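Local coordinates for protein glycosyltransferase (PDB 3WAD) that belongs to the glycosyltransferases of the GT-B fold, enzymes built from two Rossmann-like domains that face each other across a cleft, at residues 93-96 / 97-101; 384-387 / 388-392; 403-406 / 407-411. One frame throughout, in Å; residues are numbered along the deposited sequence.

Contact 1: residues 93-96 / 97-101; sequences HDVF and AQYSQ
Val-95 and Tyr-99 lie side by side, one turn apart on the alpha-helix 89-106, and illustrate how an i, i+4 pair of apolar side chains is laid out in a GT-B glycosyltransferase. Both point the same way from the helix, and the methyl CG1 of Val-95 comes to 3.6 Å from CD1 of Tyr-99, with CE1 of the same ring edge a little farther. CG1 owes this place to its torsion: it stands opposite the backbone N of Val-95 (chi1 171°), beside the carbonyl carbon, and so on the side from which the next turn rises. The tyrosine ring also presents its edge to the helix, since Val-95 O lies near the ring plane, 3.3 Å from CD1 of Tyr-99. That same oxygen accepts the backbone N-H of Tyr-99.

Phe-96 is turned elsewhere. Its CB leaves the backbone away from residues 97-101, though it still borders the backbone N of Ala-97, and its ring meets Trp-157 and, edge-to-face, Phe-164 of helix 156-168. Met-160 of that helix touches Val-95, and Pro-179 of helix 179-188 packs on Ala-97, so the helix is lodged between neighbours on more than one side.

Two polar contacts stay within the helix. His-93 ND1 donates in its ring plane to OD1 of Asp-94 at 2.8 Å, reaching the anti side of the carboxylate but tilted out of the carboxylate plane; Gln-90 also binds OD1, and the two would probably hold the carboxylate's rotation. Nearly two turns on, the hydroxyl OG of Ser-100 is folded back over the helix backbone (chi1 83°) and donates to Ala-97 O at 2.9 Å, approaching from above the carbonyl plane, 43° out of it.

Contact 2: residues 384-387 / 388-392; sequences SFKA and AAEQI
Lys-386 and Glu-390, an i, i+4 pair of opposite charge, meet here through their carbon chains more than through their charges. The apolar part is a slanting crossing: CE of Lys-386 lies 3.6 Å from CD of Glu-390, and CD of the lysine borders CG of the glutamate. Both chains are bent at their second torsion, which brings the lysine methylenes over the glutamate instead of straight outward.

The electrostatic part is weaker. NZ of Lys-386 stays 4.2 Å from OE2 of Glu-390, beyond a salt bridge, while NZ is hydrogen-bonded to the carbonyl oxygen of Gly-333. The nearby carboxylate may still favour the lysine's positive charge.

Backbone hydrogen bonds make up the third kind. Ala-388 N reaches Ser-384 O at 2.9 Å, and Ala-389, Glu-390 and Gln-391 continue the pattern with Phe-385, Lys-386 and Ala-387. Methyl groups line the rungs, CB of Ala-389 lying 3.4 Å from Phe-385 O.

Beyond these turns, Phe-385 rests on Arg-378 and Leu-379 of helix 369-381, and Ile-392 reaches Trp-212, while Gln-391 NE2 binds Glu-395 a turn later. Residues 384-392 thus form the opening turns of alpha-helix 384-397, one of the last helices of a GT-B chain, packed on the helix that precedes it.

Contact 3: residues 403-406 / 407-411; sequences TETV and GELVR
Leu-409 rises over the preceding turn of alpha-helix 402-415 and can be followed outward atom by atom. Its CB lies over two carbonyl oxygens, Thr-405 O and Val-406 O, each 3.5 Å away. The next carbon, CG, stands opposite the leucine's own carbonyl carbon (chi1 -73°), a torsion that swings it back along the helix to 3.2 Å from Thr-405 O. CD1 continues past the same oxygen and ends 4.4 Å from CG2 of Thr-405, a loose approach. Beyond the helix, the leucine reaches Leu-20 of helix 18-27 and Leu-126 and Ile-128 of strand 126-130.

CB, CG and CD1 of Leu-409 all lie close to Thr-405 O, which also accepts the backbone N-H of Leu-409 at 2.8 Å. The threonine hydroxyl OG1 is tied back to Ser-401 O, which would hold the rotation of the side chain. Next along the same face, Val-406 and Val-410 come together loosely, CG1 to CG2, and Val-410 CG2 lies 3.6 Å from Val-406 O. Val-406 packs on Ala-23, Leu-24 and Ala-27 of helix 18-27.

The other side is polar. Water 1 donates to Glu-404 O at 2.6 Å and accepts from NH2 of Arg-411 at 2.7 Å, so that carbonyl takes the water as well as the backbone N-H of Glu-408. The place of the guanidinium is somewhat uncertain, since its NH1 sits too close to Glu-408.

An amphipathic helix results, with Val-406 and Leu-409 turned to helix 18-27 and, for Leu-409, strand 126-130, and with Glu-404, Glu-408 and Arg-411 on the polar side. This is the familiar crossing back of the GT-B fold, in which the last helix of the chain leaves the C-terminal domain and packs against the N-terminal one.

Overall arrangement
The three contacts lie on three different helices of one GT-B chain. Contact 1 belongs to the N-terminal domain and contact 2 to the C-terminal one, on opposite sides of the chain's centre, with about 40 Å between their centres. Contact 3 follows contact 2 closely in sequence, yet the nearest atoms of the two are about 15 Å apart; helix 402-415, which comes after helix 384-397 in the chain, packs against the N-terminal domain. Even there it keeps clear of contact 1, about 23 Å off at the nearest atoms. At contact 3 alone the second subunit approaches, Thr-403 packing on Thr-403 of that neighbouring subunit.

Contact 1: residues 93-96 / 97-101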
loop_
_atom_site.group_PDB
_atom_site.type_symbol
_atom_site.label_atom_id
_atom_site.label_comp_id
_atom_site.label_asym_id
_atom_site.label_seq_id
_atom_site.Cartn_x
_atom_site.Cartn_y
_atom_site.Cartn_z
ATOM N N HIS B 93 36.151 16.757 -1.592
ATOM C CA HIS B 93 36.912 15.707 -0.955
ATOM C C HIS B 93 36.558 15.522 0.525
ATOM O O HIS B 93 36.296 14.383 0.999
ATOM C CB HIS B 93 38.402 16.002 -1.099
ATOM C CG HIS B 93 39.260 15.031 -0.370
ATOM N ND1 HIS B 93 39.423 15.083 0.994
ATOM C CD2 HIS B 93 39.980 13.967 -0.802
ATOM C CE1 HIS B 93 40.211 14.093 1.379
ATOM N NE2 HIS B 93 40.566 13.403 0.309
ATOM N N ASP B 94 36.582 16.624 1.270
ATOM C CA ASP B 94 36.313 16.524 2.698
ATOM C C ASP B 94 34.832 16.285 2.985
ATOM O O ASP B 94 34.537 15.631 3.949
ATOM C CB ASP B 94 36.828 17.709 3.505
ATOM C CG ASP B 94 38.356 17.913 3.381
ATOM O OD1 ASP B 94 39.113 16.964 3.008
ATOM O OD2 ASP B 94 38.796 19.068 3.686
ATOM N N VAL B 95 33.935 16.829 2.169
ATOM C CA VAL B 95 32.545 16.490 2.310
ATOM C C VAL B 95 32.425 14.927 2.169
ATOM O O VAL B 95 31.793 14.278 2.996
ATOM C CB VAL B 95 31.628 17.243 1.310
ATOM C CG1 VAL B 95 30.295 16.693 1.370
ATOM C CG2 VAL B 95 31.492 18.773 1.717
ATOM N N PHE B 96 33.081 14.374 1.143
ATOM C CA PHE B 96 33.026 12.956 0.882
ATOM C C PHE B 96 33.599 12.110 2.000
ATOM O O PHE B 96 33.008 11.074 2.368
ATOM C CB PHE B 96 33.641 12.579 -0.468
ATOM C CG PHE B 96 32.826 12.991 -1.631
ATOM C CD1 PHE B 96 31.490 13.238 -1.495
ATOM C CD2 PHE B 96 33.407 13.110 -2.900
ATOM C CE1 PHE B 96 30.723 13.612 -2.564
ATOM C CE2 PHE B 96 32.616 13.462 -3.998
ATOM C CZ PHE B 96 31.311 13.744 -3.831
ATOM N N ALA B 97 34.730 12.534 2.532
ATOM C CA ALA B 97 35.322 11.866 3.697
ATOM C C ALA B 97 34.373 11.849 4.887
ATOM O O ALA B 97 34.227 10.808 5.519
ATOM C CB ALA B 97 36.671 12.449 4.046
ATOM N N GLN B 98 33.711 12.971 5.170
ATOM C CA GLN B 98 32.809 13.029 6.320
ATOM C C GLN B 98 31.502 12.262 6.120
ATOM O O GLN B 98 31.118 11.506 6.992
ATOM C CB GLN B 98 32.457 14.477 6.662
ATOM C CG GLN B 98 31.478 14.627 7.854
ATOM C CD GLN B 98 31.032 16.108 7.980
ATOM O OE1 GLN B 98 31.653 16.869 8.705
ATOM N NE2 GLN B 98 30.008 16.509 7.228
ATOM N N TYR B 99 30.852 12.429 4.980
ATOM C CA TYR B 99 29.604 11.784 4.771
ATOM C C TYR B 99 29.732 10.290 4.480
ATOM O O TYR B 99 28.797 9.533 4.698
ATOM C CB TYR B 99 28.923 12.440 3.609
ATOM C CG TYR B 99 28.151 13.601 4.088
ATOM C CD1 TYR B 99 28.662 14.872 3.967
ATOM C CD2 TYR B 99 26.924 13.407 4.741
ATOM C CE1 TYR B 99 27.947 15.963 4.427
ATOM C CE2 TYR B 99 26.200 14.470 5.218
ATOM C CZ TYR B 99 26.722 15.744 5.052
ATOM O OH TYR B 99 26.032 16.810 5.524
ATOM N N SER B 100 30.894 9.896 3.975
ATOM C CA SER B 100 31.192 8.486 3.871
ATOM C C SER B 100 31.113 7.857 5.287
ATOM O O SER B 100 30.624 6.746 5.434
ATOM C CB SER B 100 32.526 8.242 3.159
ATOM O OG SER B 100 33.555 8.382 4.139
ATOM N N GLN B 101 31.520 8.568 6.334
ATOM C CA GLN B 101 31.422 8.015 7.696
ATOM C C GLN B 101 30.022 7.992 8.212
ATOM O O GLN B 101 29.579 7.006 8.772
ATOM C CB GLN B 101 32.343 8.747 8.663
ATOM C CG GLN B 101 33.713 8.362 8.259
ATOM C CD GLN B 101 34.771 9.037 9.042
ATOM O OE1 GLN B 101 34.566 10.100 9.631
ATOM N NE2 GLN B 101 35.960 8.429 9.019
#

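Contact 2: residues 384-387 / 388-392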
loop_
_atom_site.group_PDB
_atom_site.type_symbol
_atom_site.label_atom_id
_atom_site.label_comp_id
_atom_site.label_asym_id
_atom_site.label_seq_id
_atom_site.Cartn_x
_atom_site.Cartn_y
_atom_site.Cartn_z
ATOM N N SER B 384 -1.984 35.816 -9.625
ATOM C CA SER B 384 -0.855 35.372 -10.378
ATOM C C SER B 384 -0.185 34.091 -9.749
ATOM O O SER B 384 0.193 33.152 -10.467
ATOM C CB SER B 384 0.130 36.507 -10.495
ATOM O OG SER B 384 0.853 36.659 -9.297
ATOM N N PHE B 385 -0.044 34.077 -8.422
ATOM C CA PHE B 385 0.472 32.924 -7.667
ATOM C C PHE B 385 -0.303 31.648 -7.900
ATOM O O PHE B 385 0.286 30.623 -8.211
ATOM C CB PHE B 385 0.570 33.252 -6.166
ATOM C CG PHE B 385 1.499 34.389 -5.877
ATOM C CD1 PHE B 385 2.868 34.192 -5.893
ATOM C CD2 PHE B 385 0.997 35.673 -5.653
ATOM C CE1 PHE B 385 3.689 35.192 -5.642
ATOM C CE2 PHE B 385 1.827 36.690 -5.425
ATOM C CZ PHE B 385 3.173 36.471 -5.396
ATOM N N LYS B 386 -1.622 31.725 -7.806
ATOM C CA LYS B 386 -2.439 30.591 -8.176
ATOM C C LYS B 386 -2.166 30.131 -9.618
ATOM O O LYS B 386 -2.050 28.915 -9.867
ATOM C CB LYS B 386 -3.941 30.866 -7.933
ATOM C CG LYS B 386 -4.888 29.710 -8.306
ATOM C CD LYS B 386 -4.493 28.349 -7.527
ATOM C CE LYS B 386 -5.548 27.200 -7.683
ATOM N NZ LYS B 386 -5.214 26.032 -6.771
ATOM N N ALA B 387 -2.101 31.055 -10.585
ATOM C CA ALA B 387 -1.899 30.666 -12.006
ATOM C C ALA B 387 -0.557 29.924 -12.189
ATOM O O ALA B 387 -0.474 28.868 -12.811
ATOM C CB ALA B 387 -1.960 31.918 -12.943
ATOM N N ALA B 388 0.496 30.492 -11.631
ATOM C CA ALA B 388 1.804 29.890 -11.674
ATOM C C ALA B 388 1.818 28.466 -10.990
ATOM O O ALA B 388 2.428 27.517 -11.514
ATOM C CB ALA B 388 2.774 30.807 -10.995
ATOM N N ALA B 389 1.112 28.329 -9.861
ATOM C CA ALA B 389 1.022 27.043 -9.135
ATOM C C ALA B 389 0.300 26.008 -10.009
ATOM O O ALA B 389 0.651 24.805 -10.066
ATOM C CB ALA B 389 0.280 27.226 -7.802
ATOM N N GLU B 390 -0.746 26.472 -10.676
ATOM C CA GLU B 390 -1.480 25.611 -11.605
ATOM C C GLU B 390 -0.681 25.205 -12.835
ATOM O O GLU B 390 -0.801 24.090 -13.304
ATOM C CB GLU B 390 -2.784 26.263 -11.980
ATOM C CG GLU B 390 -3.616 26.528 -10.811
ATOM C CD GLU B 390 -4.990 25.985 -11.023
ATOM O OE1 GLU B 390 -5.906 26.758 -11.428
ATOM O OE2 GLU B 390 -5.135 24.758 -10.810
ATOM N N GLN B 391 0.163 26.093 -13.320
ATOM C CA GLN B 391 0.998 25.799 -14.466
ATOM C C GLN B 391 1.978 24.688 -14.074
ATOM O O GLN B 391 2.238 23.723 -14.831
ATOM C CB GLN B 391 1.792 27.069 -14.905
ATOM C CG GLN B 391 2.701 26.861 -16.123
ATOM C CD GLN B 391 1.949 26.131 -17.258
ATOM O OE1 GLN B 391 0.750 26.377 -17.479
ATOM N NE2 GLN B 391 2.645 25.251 -17.986
ATOM N N ILE B 392 2.597 24.888 -12.911
ATOM C CA ILE B 392 3.448 23.846 -12.315
ATOM C C ILE B 392 2.732 22.477 -12.222
ATOM O O ILE B 392 3.341 21.437 -12.553
ATOM C CB ILE B 392 4.073 24.340 -10.950
ATOM C CG1 ILE B 392 4.912 25.585 -11.293
ATOM C CG2 ILE B 392 4.912 23.219 -10.295
ATOM C CD1 ILE B 392 5.729 26.192 -10.217
#

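Contact 3: residues 403-406 / 407-411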
loop_
_atom_site.group_PDB
_atom_site.type_symbol
_atom_site.label_atom_id
_atom_site.label_comp_id
_atom_site.label_asym_id
_atom_site.label_seq_id
_atom_site.Cartn_x
_atom_site.Cartn_y
_atom_site.Cartn_z
ATOM N N THR B 403 2.830 3.730 -13.406
ATOM C CA THR B 403 2.769 2.575 -14.310
ATOM C C THR B 403 3.837 2.661 -15.452
ATOM O O THR B 403 4.649 1.759 -15.579
ATOM C CB THR B 403 1.381 2.466 -14.914
ATOM O OG1 THR B 403 0.441 2.427 -13.834
ATOM C CG2 THR B 403 1.253 1.184 -15.670
ATOM N N GLU B 404 3.915 3.787 -16.168
ATOM C CA GLU B 404 5.033 4.014 -17.106
ATOM C C GLU B 404 6.423 3.824 -16.460
ATOM O O GLU B 404 7.396 3.355 -17.083
ATOM C CB GLU B 404 5.010 5.455 -17.583
ATOM C CG GLU B 404 3.954 5.883 -18.535
ATOM C CD GLU B 404 4.203 7.328 -19.004
ATOM O OE1 GLU B 404 5.334 7.649 -19.583
ATOM O OE2 GLU B 404 3.277 8.137 -18.765
ATOM N N THR B 405 6.555 4.242 -15.191
ATOM C CA THR B 405 7.851 4.138 -14.510
ATOM C C THR B 405 8.213 2.699 -14.167
ATOM O O THR B 405 9.405 2.292 -14.238
ATOM C CB THR B 405 7.878 4.999 -13.198
ATOM O OG1 THR B 405 7.594 6.378 -13.558
ATOM C CG2 THR B 405 9.197 4.864 -12.597
ATOM N N VAL B 406 7.205 1.931 -13.738
ATOM C CA VAL B 406 7.418 0.508 -13.544
ATOM C C VAL B 406 7.901 -0.058 -14.903
ATOM O O VAL B 406 8.794 -0.840 -14.944
ATOM C CB VAL B 406 6.077 -0.193 -13.100
ATOM C CG1 VAL B 406 6.211 -1.745 -13.235
ATOM C CG2 VAL B 406 5.691 0.231 -11.683
ATOM N N GLY B 407 7.340 0.426 -16.014
ATOM C CA GLY B 407 7.721 -0.098 -17.329
ATOM C C GLY B 407 9.171 0.203 -17.618
ATOM O O GLY B 407 9.848 -0.633 -18.121
ATOM N N GLU B 408 9.661 1.389 -17.230
ATOM C CA GLU B 408 11.095 1.660 -17.345
ATOM C C GLU B 408 11.931 0.825 -16.439
ATOM O O GLU B 408 13.064 0.471 -16.767
ATOM C CB GLU B 408 11.416 3.129 -17.030
ATOM C CG GLU B 408 10.735 4.061 -17.895
ATOM C CD GLU B 408 11.446 4.252 -19.228
ATOM O OE1 GLU B 408 12.416 3.504 -19.581
ATOM O OE2 GLU B 408 10.961 5.150 -19.962
ATOM N N LEU B 409 11.420 0.544 -15.231
ATOM C CA LEU B 409 12.220 -0.194 -14.301
ATOM C C LEU B 409 12.380 -1.654 -14.807
ATOM O O LEU B 409 13.366 -2.309 -14.521
ATOM C CB LEU B 409 11.548 -0.178 -12.890
ATOM C CG LEU B 409 11.653 1.199 -12.175
ATOM C CD1 LEU B 409 10.894 1.184 -10.856
ATOM C CD2 LEU B 409 13.079 1.615 -11.968
ATOM N N VAL B 410 11.337 -2.163 -15.455
ATOM C CA VAL B 410 11.394 -3.513 -16.059
ATOM C C VAL B 410 12.419 -3.444 -17.194
ATOM O O VAL B 410 13.180 -4.384 -17.334
ATOM C CB VAL B 410 9.996 -3.989 -16.534
ATOM C CG1 VAL B 410 10.058 -5.192 -17.523
ATOM C CG2 VAL B 410 9.105 -4.375 -15.319
ATOM N N ARG B 411 12.465 -2.342 -17.969
ATOM C CA ARG B 411 13.503 -2.239 -19.042
ATOM C C ARG B 411 14.876 -2.162 -18.443
ATOM O O ARG B 411 15.806 -2.647 -19.039
ATOM C CB ARG B 411 13.240 -1.090 -20.013
ATOM C CG ARG B 411 11.975 -1.379 -20.905
ATOM C CD ARG B 411 11.704 -0.336 -21.964
ATOM N NE ARG B 411 10.288 0.082 -21.942
ATOM C CZ ARG B 411 9.823 1.196 -21.358
ATOM N NH1 ARG B 411 10.655 2.031 -20.735
ATOM N NH2 ARG B 411 8.524 1.489 -21.393
HETATM O O HOH W 1 7.011 2.710 -19.544
#